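Local structure of cytochrome P450 (Novosphingobium aromaticivorans, 3OFT) at residues A[247-261]-A[358-371]. The protein is a haem-binding cytochrome P450, holding an iron-containing protoporphyrin IX within a mainly helical fold completed by smaller beta sheets. Numbering follows the deposited sequence.
Sequences ALHLARHPEDQRLLR and FLREWLGGMPEFAL
Phe-369 carries its ring between the backbone N and the carbonyl carbon, chi1 60°, and this torsion and a Gln-257 chain extended beyond CG together bring the amide across one face of the ring. The two planes are 18° apart, a stack, with Gln-257 CD 3.6 Å from Phe-369 CE2. Trp-362 NE1 sits over the opposite face, offset toward the rim, which sandwiches the ring between Trp-362 of its own segment and the amide of the other. Phe-369 CZ also meets Leu-250 CB at 3.5 Å, while CE1 packs against Ala-251 CB. Leu-363 illustrates knobs-into-holes packing: it enters a hole formed by Leu-250, Gln-257, Leu-260 and Arg-261, with CD1 3.5 Å from Leu-260 CB and CD2 over one face of the Arg-261 guanidinium. One water donates to the carbonyl oxygens of both Ala-251 and Phe-369. Further out, Arg-258 NH1 forms a salt bridge with Glu-368 OE1 at 3.3 Å, the guanidinium and carboxylate planes steeply inclined. Helix 254-261 crosses helix 358-365 at 99°, their axes 9.9 Å apart. Beyond them, strand 386-394 pairs with strand 369-371 through Val-393 and Ala-370, helix 107-128 meets Trp-362 through Met-125, and helix 267-277 packs on Leu-260 and Leu-359.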
loop_
_atom_site.group_PDB
_atom_site.type_symbol
_atom_site.label_atom_id
_atom_site.label_comp_id
_atom_site.label_asym_id
_atom_site.label_seq_id
_atom_site.Cartn_x
_atom_site.Cartn_y
_atom_site.Cartn_z
ATOM N N ALA A 247 12.647 2.064 7.181
ATOM C CA ALA A 247 13.817 2.925 7.485
ATOM C C ALA A 247 13.691 3.617 8.842
ATOM O O ALA A 247 14.695 3.749 9.552
ATOM C CB ALA A 247 14.058 3.984 6.378
ATOM N N LEU A 248 12.488 4.091 9.154
ATOM C CA LEU A 248 12.201 4.757 10.441
ATOM C C LEU A 248 12.490 3.763 11.588
ATOM O O LEU A 248 13.208 4.101 12.543
ATOM C CB LEU A 248 10.752 5.228 10.506
ATOM C CG LEU A 248 10.293 5.763 11.876
ATOM C CD1 LEU A 248 11.241 6.914 12.371
ATOM C CD2 LEU A 248 8.850 6.259 11.747
ATOM N N HIS A 249 11.963 2.538 11.447
ATOM C CA HIS A 249 12.240 1.487 12.426
ATOM C C HIS A 249 13.727 1.305 12.676
ATOM O O HIS A 249 14.172 1.327 13.865
ATOM C CB HIS A 249 11.620 0.130 12.042
ATOM C CG HIS A 249 11.966 -0.954 13.021
ATOM N ND1 HIS A 249 11.165 -1.255 14.098
ATOM C CD2 HIS A 249 13.052 -1.758 13.124
ATOM C CE1 HIS A 249 11.721 -2.225 14.808
ATOM N NE2 HIS A 249 12.870 -2.547 14.240
ATOM N N LEU A 250 14.497 1.108 11.605
ATOM C CA LEU A 250 15.934 0.887 11.722
ATOM C C LEU A 250 16.635 2.077 12.371
ATOM O O LEU A 250 17.507 1.874 13.226
ATOM C CB LEU A 250 16.578 0.556 10.370
ATOM C CG LEU A 250 16.113 -0.738 9.699
ATOM C CD1 LEU A 250 16.629 -0.809 8.224
ATOM C CD2 LEU A 250 16.650 -1.943 10.500
ATOM N N ALA A 251 16.279 3.294 11.960
ATOM C CA ALA A 251 16.865 4.528 12.561
ATOM C C ALA A 251 16.610 4.610 14.073
ATOM O O ALA A 251 17.502 5.023 14.835
ATOM C CB ALA A 251 16.318 5.789 11.866
ATOM N N ARG A 252 15.430 4.161 14.488
ATOM C CA ARG A 252 15.019 4.174 15.883
ATOM C C ARG A 252 15.510 2.944 16.657
ATOM O O ARG A 252 15.493 2.961 17.891
ATOM C CB ARG A 252 13.490 4.254 15.979
ATOM C CG ARG A 252 12.914 5.629 15.852
ATOM C CD ARG A 252 11.408 5.570 15.867
ATOM N NE ARG A 252 10.838 6.917 15.888
ATOM C CZ ARG A 252 9.554 7.199 15.668
ATOM N NH1 ARG A 252 8.694 6.236 15.392
ATOM N NH2 ARG A 252 9.132 8.456 15.715
ATOM N N HIS A 253 15.940 1.892 15.945
ATOM C CA HIS A 253 16.396 0.621 16.571
ATOM C C HIS A 253 17.782 0.251 16.112
ATOM O O HIS A 253 17.966 -0.672 15.286
ATOM C CB HIS A 253 15.409 -0.527 16.274
ATOM C CG HIS A 253 14.082 -0.342 16.915
ATOM N ND1 HIS A 253 13.078 0.420 16.347
ATOM C CD2 HIS A 253 13.586 -0.794 18.090
ATOM C CE1 HIS A 253 12.021 0.425 17.138
ATOM N NE2 HIS A 253 12.299 -0.316 18.198
ATOM N N PRO A 254 18.792 1.016 16.573
ATOM C CA PRO A 254 20.151 0.681 16.214
ATOM C C PRO A 254 20.476 -0.785 16.512
ATOM O O PRO A 254 21.244 -1.363 15.775
ATOM C CB PRO A 254 20.986 1.579 17.132
ATOM C CG PRO A 254 20.060 1.937 18.253
ATOM C CD PRO A 254 18.761 2.135 17.523
ATOM N N GLU A 255 19.888 -1.374 17.554
ATOM C CA GLU A 255 20.109 -2.826 17.805
ATOM C C GLU A 255 19.637 -3.707 16.643
ATOM O O GLU A 255 20.238 -4.766 16.392
ATOM C CB GLU A 255 19.470 -3.295 19.121
ATOM C CG GLU A 255 17.900 -3.417 19.141
ATOM C CD GLU A 255 17.153 -2.094 19.406
ATOM O OE1 GLU A 255 17.723 -1.005 19.203
ATOM O OE2 GLU A 255 15.963 -2.136 19.817
ATOM N N ASP A 256 18.549 -3.303 15.962
ATOM C CA ASP A 256 18.124 -4.071 14.761
ATOM C C ASP A 256 19.012 -3.824 13.568
ATOM O O ASP A 256 19.212 -4.727 12.767
ATOM C CB ASP A 256 16.639 -3.900 14.411
ATOM C CG ASP A 256 15.716 -4.593 15.448
ATOM O OD1 ASP A 256 14.495 -4.303 15.468
ATOM O OD2 ASP A 256 16.227 -5.403 16.278
ATOM N N GLN A 257 19.584 -2.616 13.422
ATOM C CA GLN A 257 20.573 -2.439 12.349
ATOM C C GLN A 257 21.725 -3.387 12.577
ATOM O O GLN A 257 22.231 -4.047 11.633
ATOM C CB GLN A 257 21.174 -1.011 12.357
ATOM C CG GLN A 257 20.255 0.071 11.867
ATOM C CD GLN A 257 20.914 1.457 11.919
ATOM O OE1 GLN A 257 20.319 2.396 12.446
ATOM N NE2 GLN A 257 22.115 1.584 11.368
ATOM N N ARG A 258 22.172 -3.444 13.840
ATOM C CA ARG A 258 23.309 -4.296 14.167
ATOM C C ARG A 258 22.959 -5.744 13.936
ATOM O O ARG A 258 23.723 -6.475 13.343
ATOM C CB ARG A 258 23.737 -4.113 15.628
ATOM C CG ARG A 258 24.489 -2.822 15.886
ATOM C CD ARG A 258 25.015 -2.843 17.314
ATOM N NE ARG A 258 24.094 -2.196 18.248
ATOM C CZ ARG A 258 24.060 -0.880 18.438
ATOM N NH1 ARG A 258 24.891 -0.091 17.757
ATOM N NH2 ARG A 258 23.198 -0.354 19.294
ATOM N N LEU A 259 21.803 -6.162 14.417
ATOM C CA LEU A 259 21.351 -7.551 14.165
ATOM C C LEU A 259 21.369 -7.965 12.698
ATOM O O LEU A 259 21.899 -9.035 12.333
ATOM C CB LEU A 259 19.933 -7.746 14.758
ATOM C CG LEU A 259 19.263 -9.100 14.519
ATOM C CD1 LEU A 259 20.070 -10.256 15.153
ATOM C CD2 LEU A 259 17.814 -9.031 15.076
ATOM N N LEU A 260 20.774 -7.140 11.829
ATOM C CA LEU A 260 20.644 -7.510 10.430
ATOM C C LEU A 260 21.909 -7.321 9.596
ATOM O O LEU A 260 22.025 -7.900 8.510
ATOM C CB LEU A 260 19.419 -6.837 9.769
ATOM C CG LEU A 260 18.100 -7.086 10.493
ATOM C CD1 LEU A 260 16.985 -6.184 9.896
ATOM C CD2 LEU A 260 17.709 -8.554 10.422
ATOM N N ARG A 261 22.853 -6.513 10.081
ATOM C CA ARG A 261 24.183 -6.470 9.472
ATOM C C ARG A 261 25.053 -7.670 9.872
ATOM O O ARG A 261 25.784 -8.199 9.041
ATOM C CB ARG A 261 24.883 -5.105 9.692
ATOM C CG ARG A 261 24.220 -4.064 8.741
ATOM C CD ARG A 261 25.009 -2.773 8.255
ATOM N NE ARG A 261 24.709 -1.793 9.229
ATOM C CZ ARG A 261 24.087 -0.622 9.143
ATOM N NH1 ARG A 261 23.717 0.057 8.029
ATOM N NH2 ARG A 261 23.904 -0.097 10.318
ATOM N N PHE A 358 15.624 -3.737 -0.347
ATOM C CA PHE A 358 15.911 -2.495 0.359
ATOM C C PHE A 358 16.782 -2.725 1.591
ATOM O O PHE A 358 17.812 -2.055 1.776
ATOM C CB PHE A 358 14.617 -1.749 0.749
ATOM C CG PHE A 358 14.883 -0.631 1.694
ATOM C CD1 PHE A 358 15.576 0.496 1.258
ATOM C CD2 PHE A 358 14.544 -0.734 3.034
ATOM C CE1 PHE A 358 15.912 1.486 2.121
ATOM C CE2 PHE A 358 14.876 0.267 3.921
ATOM C CZ PHE A 358 15.560 1.385 3.466
ATOM N N LEU A 359 16.396 -3.696 2.414
ATOM C CA LEU A 359 17.162 -4.024 3.604
ATOM C C LEU A 359 18.558 -4.485 3.203
ATOM O O LEU A 359 19.535 -4.086 3.810
ATOM C CB LEU A 359 16.458 -5.113 4.426
ATOM C CG LEU A 359 15.147 -4.670 5.103
ATOM C CD1 LEU A 359 14.310 -5.838 5.626
ATOM C CD2 LEU A 359 15.478 -3.704 6.237
ATOM N N ARG A 360 18.666 -5.319 2.177
ATOM C CA ARG A 360 19.981 -5.845 1.812
ATOM C C ARG A 360 20.888 -4.697 1.391
ATOM O O ARG A 360 22.054 -4.622 1.797
ATOM C CB ARG A 360 19.898 -6.836 0.648
ATOM C CG ARG A 360 19.326 -8.159 1.024
ATOM C CD ARG A 360 19.400 -9.172 -0.153
ATOM N NE ARG A 360 18.602 -10.322 0.258
ATOM C CZ ARG A 360 18.900 -11.143 1.281
ATOM N NH1 ARG A 360 20.027 -11.003 1.989
ATOM N NH2 ARG A 360 18.077 -12.138 1.601
ATOM N N GLU A 361 20.373 -3.818 0.564
ATOM C CA GLU A 361 21.222 -2.757 0.040
ATOM C C GLU A 361 21.500 -1.644 1.007
ATOM O O GLU A 361 22.646 -1.151 1.041
ATOM C CB GLU A 361 20.673 -2.210 -1.273
ATOM C CG GLU A 361 20.890 -3.161 -2.441
ATOM C CD GLU A 361 22.373 -3.524 -2.682
ATOM O OE1 GLU A 361 22.648 -4.706 -2.975
ATOM O OE2 GLU A 361 23.243 -2.633 -2.591
ATOM N N TRP A 362 20.486 -1.244 1.785
ATOM C CA TRP A 362 20.623 -0.122 2.721
ATOM C C TRP A 362 21.529 -0.478 3.877
ATOM O O TRP A 362 22.484 0.273 4.201
ATOM C CB TRP A 362 19.252 0.340 3.264
ATOM C CG TRP A 362 19.257 1.682 3.989
ATOM C CD1 TRP A 362 19.206 1.891 5.342
ATOM C CD2 TRP A 362 19.291 2.977 3.389
ATOM N NE1 TRP A 362 19.220 3.250 5.619
ATOM C CE2 TRP A 362 19.269 3.932 4.432
ATOM C CE3 TRP A 362 19.370 3.421 2.067
ATOM C CZ2 TRP A 362 19.326 5.316 4.196
ATOM C CZ3 TRP A 362 19.394 4.795 1.831
ATOM C CH2 TRP A 362 19.371 5.726 2.899
ATOM N N LEU A 363 21.241 -1.618 4.502
ATOM C CA LEU A 363 22.095 -2.141 5.561
ATOM C C LEU A 363 23.487 -2.521 5.088
ATOM O O LEU A 363 24.451 -2.255 5.789
ATOM C CB LEU A 363 21.424 -3.335 6.242
ATOM C CG LEU A 363 20.169 -2.957 7.031
ATOM C CD1 LEU A 363 19.380 -4.208 7.442
ATOM C CD2 LEU A 363 20.514 -2.171 8.254
ATOM N N GLY A 364 23.586 -3.175 3.933
ATOM C CA GLY A 364 24.864 -3.597 3.391
ATOM C C GLY A 364 25.726 -2.429 2.934
ATOM O O GLY A 364 26.947 -2.444 3.120
ATOM N N GLY A 365 25.108 -1.403 2.368
ATOM C CA GLY A 365 25.858 -0.285 1.791
ATOM C C GLY A 365 26.050 0.932 2.681
ATOM O O GLY A 365 27.004 1.698 2.508
ATOM N N MET A 366 25.173 1.110 3.655
ATOM C CA MET A 366 25.204 2.303 4.511
ATOM C C MET A 366 25.917 2.022 5.829
ATOM O O MET A 366 25.832 0.893 6.376
ATOM C CB MET A 366 23.777 2.826 4.794
ATOM C CG MET A 366 23.027 3.274 3.529
ATOM S SD MET A 366 23.675 4.830 2.824
ATOM C CE MET A 366 23.175 5.908 4.155
ATOM N N PRO A 367 26.620 3.036 6.360
ATOM C CA PRO A 367 27.109 2.878 7.729
ATOM C C PRO A 367 25.957 2.972 8.695
ATOM O O PRO A 367 24.810 3.096 8.272
ATOM C CB PRO A 367 28.026 4.094 7.926
ATOM C CG PRO A 367 27.528 5.114 6.992
ATOM C CD PRO A 367 26.999 4.331 5.764
ATOM N N GLU A 368 26.261 2.982 9.985
ATOM C CA GLU A 368 25.224 3.112 10.994
ATOM C C GLU A 368 24.557 4.463 10.797
ATOM O O GLU A 368 25.246 5.466 10.497
ATOM C CB GLU A 368 25.802 2.985 12.402
ATOM C CG GLU A 368 24.719 2.995 13.466
ATOM C CD GLU A 368 25.195 2.554 14.854
ATOM O OE1 GLU A 368 24.336 2.517 15.754
ATOM O OE2 GLU A 368 26.409 2.250 15.056
ATOM N N PHE A 369 23.236 4.500 10.919
ATOM C CA PHE A 369 22.501 5.750 10.701
ATOM C C PHE A 369 21.511 6.011 11.837
ATOM O O PHE A 369 21.146 5.091 12.589
ATOM C CB PHE A 369 21.826 5.799 9.296
ATOM C CG PHE A 369 20.827 4.701 9.068
ATOM C CD1 PHE A 369 19.466 4.905 9.317
ATOM C CD2 PHE A 369 21.248 3.443 8.658
ATOM C CE1 PHE A 369 18.527 3.880 9.130
ATOM C CE2 PHE A 369 20.293 2.375 8.488
ATOM C CZ PHE A 369 18.939 2.624 8.716
ATOM N N ALA A 370 21.060 7.268 11.959
ATOM C CA ALA A 370 20.191 7.676 13.058
ATOM C C ALA A 370 19.290 8.810 12.628
ATOM O O ALA A 370 19.511 9.432 11.574
ATOM C CB ALA A 370 21.051 8.149 14.282
ATOM N N LEU A 371 18.300 9.127 13.466
ATOM C CA LEU A 371 17.522 10.327 13.192
ATOM C C LEU A 371 18.397 11.583 13.413
ATOM O O LEU A 371 19.308 11.571 14.248
ATOM C CB LEU A 371 16.292 10.380 14.086
ATOM C CG LEU A 371 15.227 9.300 13.853
ATOM C CD1 LEU A 371 14.214 9.460 14.968
ATOM C CD2 LEU A 371 14.543 9.398 12.494
HETATM O O HOH W 1 20.531 4.806 15.109
#